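Local coordinates for ASCH domain-containing protein (Enterococcus faecalis, PDB 1T62) that is of unknown function but carries an ASCH domain of the PUA clan, whose relatives include RNA-binding proteins, so a role in RNA binding is possible, at residues B[23-37]-B[69-81]. Residues are numbered along the deposited sequence; the frame is centred on the assembly and turned at random.
Sequences PDVWMFGDGSSEMGN and GQYDIILDGQSQP
With its CG set between the backbone N and the carbonyl carbon (chi1 38°), Trp26 lays its indole across the neighbouring strand, over Ile74 and against Asp72, whose carboxylate comes to the ring edge because CG stands beside the backbone N (chi1 -66°). The indole NE1 donates to Asp72 OD2 at 2.8 Å; the oxygen lies in the ring plane and is met on its anti side, with ring and carboxylate planes 70° apart. The other oxygen, OD1, takes Gln70 NE2 on its syn lone pair at 2.7 Å, so each carboxylate oxygen has its own N-H donor. Ile74 points CD1 at one face of the indole, 3.4 Å from the centroid of the six-membered ring, a CH-pi contact. Phe28 continues this side: Trp26 CZ3 sits over the centre of its ring, and its CE2 packs 3.8 Å from Ile74 CD1. Beneath these side chains, strands 24-27 and 71-75 run parallel, joined by backbone hydrogen bonds from Ile73 N to Asp24 O, Trp26 N to Ile73 O and Leu75 N to Trp26 O. On the other face, Val25 and Ile73 lie side by side, CG1 to CB 3.6 Å, Pro23 CG touches Ile73 CG1, and Val5 and Trp9 of helix 2-16 pack on this apolar patch. Farther on, the Met27 methyl CE lies 3.8 Å from Gly77 CA, where the turn 76-79 meets the start of helix 33-44. Strand 24-27 is an outermost strand of the mixed five-stranded sheet within the chain, and His165 of the second subunit, from the engineered tag, stacks on Trp26. The indole and amide N-H groups of Trp26 and Gln70 probably offset the like charge of Asp24 OD1, 4.5 Å from Asp72 OD2; the NE1 bond and Ile74 CD1 together limit how the indole can turn.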
loop_
_atom_site.group_PDB
_atom_site.type_symbol
_atom_site.label_atom_id
_atom_site.label_comp_id
_atom_site.label_asym_id
_atom_site.label_seq_id
_atom_site.Cartn_x
_atom_site.Cartn_y
_atom_site.Cartn_z
ATOM N N PRO B 23 2.944 -12.157 12.814
ATOM C CA PRO B 23 1.491 -12.034 12.760
ATOM C C PRO B 23 1.024 -11.641 11.364
ATOM O O PRO B 23 1.823 -11.553 10.436
ATOM C CB PRO B 23 1.219 -10.934 13.776
ATOM C CG PRO B 23 2.358 -10.001 13.520
ATOM C CD PRO B 23 3.547 -10.957 13.421
ATOM N N ASP B 24 -0.272 -11.402 11.220
ATOM C CA ASP B 24 -0.824 -10.984 9.946
ATOM C C ASP B 24 -0.335 -9.554 9.713
ATOM O O ASP B 24 -0.088 -8.811 10.674
ATOM C CB ASP B 24 -2.349 -10.980 10.016
ATOM C CG ASP B 24 -2.921 -12.316 10.441
ATOM O OD1 ASP B 24 -3.989 -12.322 11.093
ATOM O OD2 ASP B 24 -2.311 -13.359 10.115
ATOM N N VAL B 25 -0.171 -9.173 8.447
ATOM C CA VAL B 25 0.249 -7.816 8.117
ATOM C C VAL B 25 -0.815 -7.287 7.172
ATOM O O VAL B 25 -1.272 -8.009 6.300
ATOM C CB VAL B 25 1.647 -7.780 7.437
ATOM C CG1 VAL B 25 2.604 -8.714 8.162
ATOM C CG2 VAL B 25 1.542 -8.132 5.983
ATOM N N TRP B 26 -1.226 -6.038 7.351
ATOM C CA TRP B 26 -2.267 -5.458 6.510
ATOM C C TRP B 26 -2.311 -3.967 6.694
ATOM O O TRP B 26 -1.720 -3.448 7.632
ATOM C CB TRP B 26 -3.637 -6.026 6.887
ATOM C CG TRP B 26 -3.856 -6.240 8.374
ATOM C CD1 TRP B 26 -3.512 -7.344 9.097
ATOM C CD2 TRP B 26 -4.441 -5.322 9.309
ATOM N NE1 TRP B 26 -3.843 -7.175 10.421
ATOM C CE2 TRP B 26 -4.417 -5.944 10.580
ATOM C CE3 TRP B 26 -4.983 -4.034 9.199
ATOM C CZ2 TRP B 26 -4.915 -5.324 11.738
ATOM C CZ3 TRP B 26 -5.480 -3.408 10.364
ATOM C CH2 TRP B 26 -5.439 -4.063 11.613
ATOM N N MET B 27 -2.996 -3.273 5.792
ATOM C CA MET B 27 -3.134 -1.832 5.919
ATOM C C MET B 27 -4.605 -1.597 6.234
ATOM O O MET B 27 -5.430 -2.475 5.981
ATOM C CB MET B 27 -2.715 -1.106 4.633
ATOM C CG MET B 27 -3.651 -1.248 3.464
ATOM S SD MET B 27 -3.018 -0.386 1.996
ATOM C CE MET B 27 -3.976 1.051 1.992
ATOM N N PHE B 28 -4.937 -0.445 6.812
ATOM C CA PHE B 28 -6.323 -0.156 7.159
ATOM C C PHE B 28 -7.083 0.306 5.943
ATOM O O PHE B 28 -6.524 0.961 5.069
ATOM C CB PHE B 28 -6.393 0.936 8.213
ATOM C CG PHE B 28 -6.079 0.470 9.591
ATOM C CD1 PHE B 28 -7.079 -0.003 10.417
ATOM C CD2 PHE B 28 -4.785 0.549 10.087
ATOM C CE1 PHE B 28 -6.797 -0.378 11.726
ATOM C CE2 PHE B 28 -4.484 0.175 11.392
ATOM C CZ PHE B 28 -5.490 -0.289 12.220
ATOM N N GLY B 29 -8.362 -0.036 5.883
ATOM C CA GLY B 29 -9.171 0.390 4.760
ATOM C C GLY B 29 -9.416 -0.675 3.722
ATOM O O GLY B 29 -9.331 -1.866 4.008
ATOM N N ASP B 30 -9.709 -0.229 2.505
ATOM C CA ASP B 30 -10.003 -1.103 1.371
ATOM C C ASP B 30 -8.807 -1.313 0.433
ATOM O O ASP B 30 -8.918 -2.003 -0.583
ATOM C CB ASP B 30 -11.154 -0.495 0.591
ATOM C CG ASP B 30 -10.867 0.939 0.169
ATOM O OD1 ASP B 30 -11.828 1.673 -0.145
ATOM O OD2 ASP B 30 -9.677 1.329 0.143
ATOM N N GLY B 31 -7.669 -0.719 0.773
ATOM C CA GLY B 31 -6.500 -0.863 -0.071
ATOM C C GLY B 31 -6.139 0.444 -0.750
ATOM O O GLY B 31 -5.068 0.569 -1.338
ATOM N N SER B 32 -7.041 1.416 -0.690
ATOM C CA SER B 32 -6.766 2.717 -1.278
ATOM C C SER B 32 -5.592 3.309 -0.506
ATOM O O SER B 32 -5.541 3.245 0.728
ATOM C CB SER B 32 -7.969 3.645 -1.127
ATOM O OG SER B 32 -9.141 3.037 -1.625
ATOM N N SER B 33 -4.643 3.882 -1.233
ATOM C CA SER B 33 -3.494 4.487 -0.591
ATOM C C SER B 33 -3.993 5.549 0.393
ATOM O O SER B 33 -3.668 5.512 1.578
ATOM C CB SER B 33 -2.591 5.122 -1.640
ATOM O OG SER B 33 -1.345 5.455 -1.070
ATOM N N GLU B 34 -4.797 6.485 -0.102
ATOM C CA GLU B 34 -5.338 7.553 0.732
ATOM C C GLU B 34 -5.867 7.025 2.062
ATOM O O GLU B 34 -5.359 7.375 3.128
ATOM C CB GLU B 34 -6.459 8.295 -0.009
ATOM C CG GLU B 34 -6.081 9.705 -0.501
ATOM C CD GLU B 34 -5.332 9.729 -1.836
ATOM O OE1 GLU B 34 -5.954 9.447 -2.887
ATOM O OE2 GLU B 34 -4.119 10.038 -1.835
ATOM N N MET B 35 -6.888 6.178 1.998
ATOM C CA MET B 35 -7.476 5.619 3.207
ATOM C C MET B 35 -6.428 4.879 4.013
ATOM O O MET B 35 -6.453 4.903 5.239
ATOM C CB MET B 35 -8.612 4.669 2.846
ATOM C CG MET B 35 -9.335 4.090 4.041
ATOM S SD MET B 35 -10.948 3.352 3.615
ATOM C CE MET B 35 -12.000 4.847 3.733
ATOM N N GLY B 36 -5.503 4.231 3.312
ATOM C CA GLY B 36 -4.449 3.477 3.970
ATOM C C GLY B 36 -3.556 4.317 4.852
ATOM O O GLY B 36 -3.156 3.893 5.944
ATOM N N ASN B 37 -3.240 5.516 4.373
ATOM C CA ASN B 37 -2.392 6.451 5.107
ATOM C C ASN B 37 -3.213 7.229 6.147
ATOM O O ASN B 37 -2.800 7.366 7.302
ATOM C CB ASN B 37 -1.723 7.414 4.120
ATOM C CG ASN B 37 -0.683 6.722 3.242
ATOM O OD1 ASN B 37 -0.513 7.057 2.069
ATOM N ND2 ASN B 37 0.024 5.755 3.818
ATOM N N GLY B 69 -4.715 -10.092 22.904
ATOM C CA GLY B 69 -3.279 -10.207 23.076
ATOM C C GLY B 69 -2.429 -10.404 21.839
ATOM O O GLY B 69 -1.212 -10.255 21.911
ATOM N N GLN B 70 -3.054 -10.733 20.712
ATOM C CA GLN B 70 -2.328 -10.967 19.468
ATOM C C GLN B 70 -1.722 -9.690 18.899
ATOM O O GLN B 70 -2.064 -8.589 19.327
ATOM C CB GLN B 70 -3.255 -11.559 18.420
ATOM C CG GLN B 70 -4.291 -10.570 17.941
ATOM C CD GLN B 70 -4.923 -10.970 16.629
ATOM O OE1 GLN B 70 -5.567 -12.013 16.522
ATOM N NE2 GLN B 70 -4.744 -10.134 15.618
ATOM N N TYR B 71 -0.827 -9.852 17.925
ATOM C CA TYR B 71 -0.177 -8.721 17.267
ATOM C C TYR B 71 -0.511 -8.634 15.781
ATOM O O TYR B 71 -0.853 -9.623 15.132
ATOM C CB TYR B 71 1.343 -8.797 17.392
ATOM C CG TYR B 71 1.878 -8.726 18.795
ATOM C CD1 TYR B 71 2.032 -9.879 19.560
ATOM C CD2 TYR B 71 2.259 -7.509 19.349
ATOM C CE1 TYR B 71 2.560 -9.823 20.840
ATOM C CE2 TYR B 71 2.782 -7.433 20.629
ATOM C CZ TYR B 71 2.930 -8.593 21.375
ATOM O OH TYR B 71 3.421 -8.523 22.663
ATOM N N ASP B 72 -0.398 -7.427 15.253
ATOM C CA ASP B 72 -0.650 -7.184 13.851
ATOM C C ASP B 72 0.337 -6.160 13.333
ATOM O O ASP B 72 0.492 -5.086 13.916
ATOM C CB ASP B 72 -2.059 -6.661 13.634
ATOM C CG ASP B 72 -3.110 -7.678 13.980
ATOM O OD1 ASP B 72 -3.322 -7.914 15.190
ATOM O OD2 ASP B 72 -3.720 -8.238 13.043
ATOM N N ILE B 73 1.024 -6.503 12.249
ATOM C CA ILE B 73 1.960 -5.580 11.644
ATOM C C ILE B 73 1.090 -4.705 10.744
ATOM O O ILE B 73 0.298 -5.217 9.959
ATOM C CB ILE B 73 3.026 -6.358 10.843
ATOM C CG1 ILE B 73 3.819 -7.248 11.808
ATOM C CG2 ILE B 73 3.963 -5.405 10.133
ATOM C CD1 ILE B 73 4.786 -8.213 11.142
ATOM N N ILE B 74 1.211 -3.389 10.878
ATOM C CA ILE B 74 0.399 -2.461 10.088
ATOM C C ILE B 74 1.140 -1.751 8.956
ATOM O O ILE B 74 2.207 -1.178 9.169
ATOM C CB ILE B 74 -0.206 -1.392 10.989
ATOM C CG1 ILE B 74 -1.122 -2.047 12.015
ATOM C CG2 ILE B 74 -0.923 -0.367 10.158
ATOM C CD1 ILE B 74 -2.244 -2.840 11.401
ATOM N N LEU B 75 0.560 -1.776 7.758
ATOM C CA LEU B 75 1.167 -1.127 6.601
ATOM C C LEU B 75 0.459 0.174 6.300
ATOM O O LEU B 75 -0.717 0.329 6.633
ATOM C CB LEU B 75 1.071 -2.023 5.375
ATOM C CG LEU B 75 1.807 -3.354 5.470
ATOM C CD1 LEU B 75 1.603 -4.137 4.188
ATOM C CD2 LEU B 75 3.287 -3.098 5.700
ATOM N N ASP B 76 1.171 1.110 5.678
ATOM C CA ASP B 76 0.572 2.392 5.313
ATOM C C ASP B 76 0.031 2.295 3.881
ATOM O O ASP B 76 0.045 1.214 3.283
ATOM C CB ASP B 76 1.591 3.537 5.453
ATOM C CG ASP B 76 2.774 3.420 4.490
ATOM O OD1 ASP B 76 3.007 2.336 3.911
ATOM O OD2 ASP B 76 3.490 4.429 4.325
ATOM N N GLY B 77 -0.462 3.406 3.347
ATOM C CA GLY B 77 -1.011 3.404 2.001
ATOM C C GLY B 77 -0.123 2.811 0.921
ATOM O O GLY B 77 -0.625 2.207 -0.029
ATOM N N GLN B 78 1.192 2.981 1.061
ATOM C CA GLN B 78 2.152 2.458 0.092
ATOM C C GLN B 78 2.627 1.064 0.443
ATOM O O GLN B 78 3.748 0.690 0.109
ATOM C CB GLN B 78 3.377 3.361 -0.009
ATOM C CG GLN B 78 3.099 4.699 -0.614
ATOM C CD GLN B 78 2.462 5.645 0.360
ATOM O OE1 GLN B 78 1.957 6.695 -0.024
ATOM N NE2 GLN B 78 2.491 5.287 1.639
ATOM N N SER B 79 1.785 0.302 1.127
ATOM C CA SER B 79 2.116 -1.062 1.512
ATOM C C SER B 79 3.501 -1.178 2.145
ATOM O O SER B 79 4.175 -2.199 2.022
ATOM C CB SER B 79 2.010 -1.981 0.295
ATOM O OG SER B 79 0.754 -1.814 -0.344
ATOM N N GLN B 80 3.922 -0.119 2.824
ATOM C CA GLN B 80 5.205 -0.111 3.505
ATOM C C GLN B 80 4.913 -0.276 4.994
ATOM O O GLN B 80 3.932 0.269 5.495
ATOM C CB GLN B 80 5.906 1.222 3.267
ATOM C CG GLN B 80 6.229 1.511 1.820
ATOM C CD GLN B 80 7.285 0.579 1.276
ATOM O OE1 GLN B 80 8.378 0.479 1.836
ATOM N NE2 GLN B 80 6.971 -0.110 0.182
ATOM N N PRO B 81 5.742 -1.041 5.719
ATOM C CA PRO B 81 5.526 -1.241 7.157
ATOM C C PRO B 81 5.433 0.073 7.899
ATOM O O PRO B 81 6.252 0.964 7.704
ATOM C CB PRO B 81 6.728 -2.079 7.588
ATOM C CG PRO B 81 7.725 -1.860 6.507
ATOM C CD PRO B 81 6.906 -1.802 5.259
#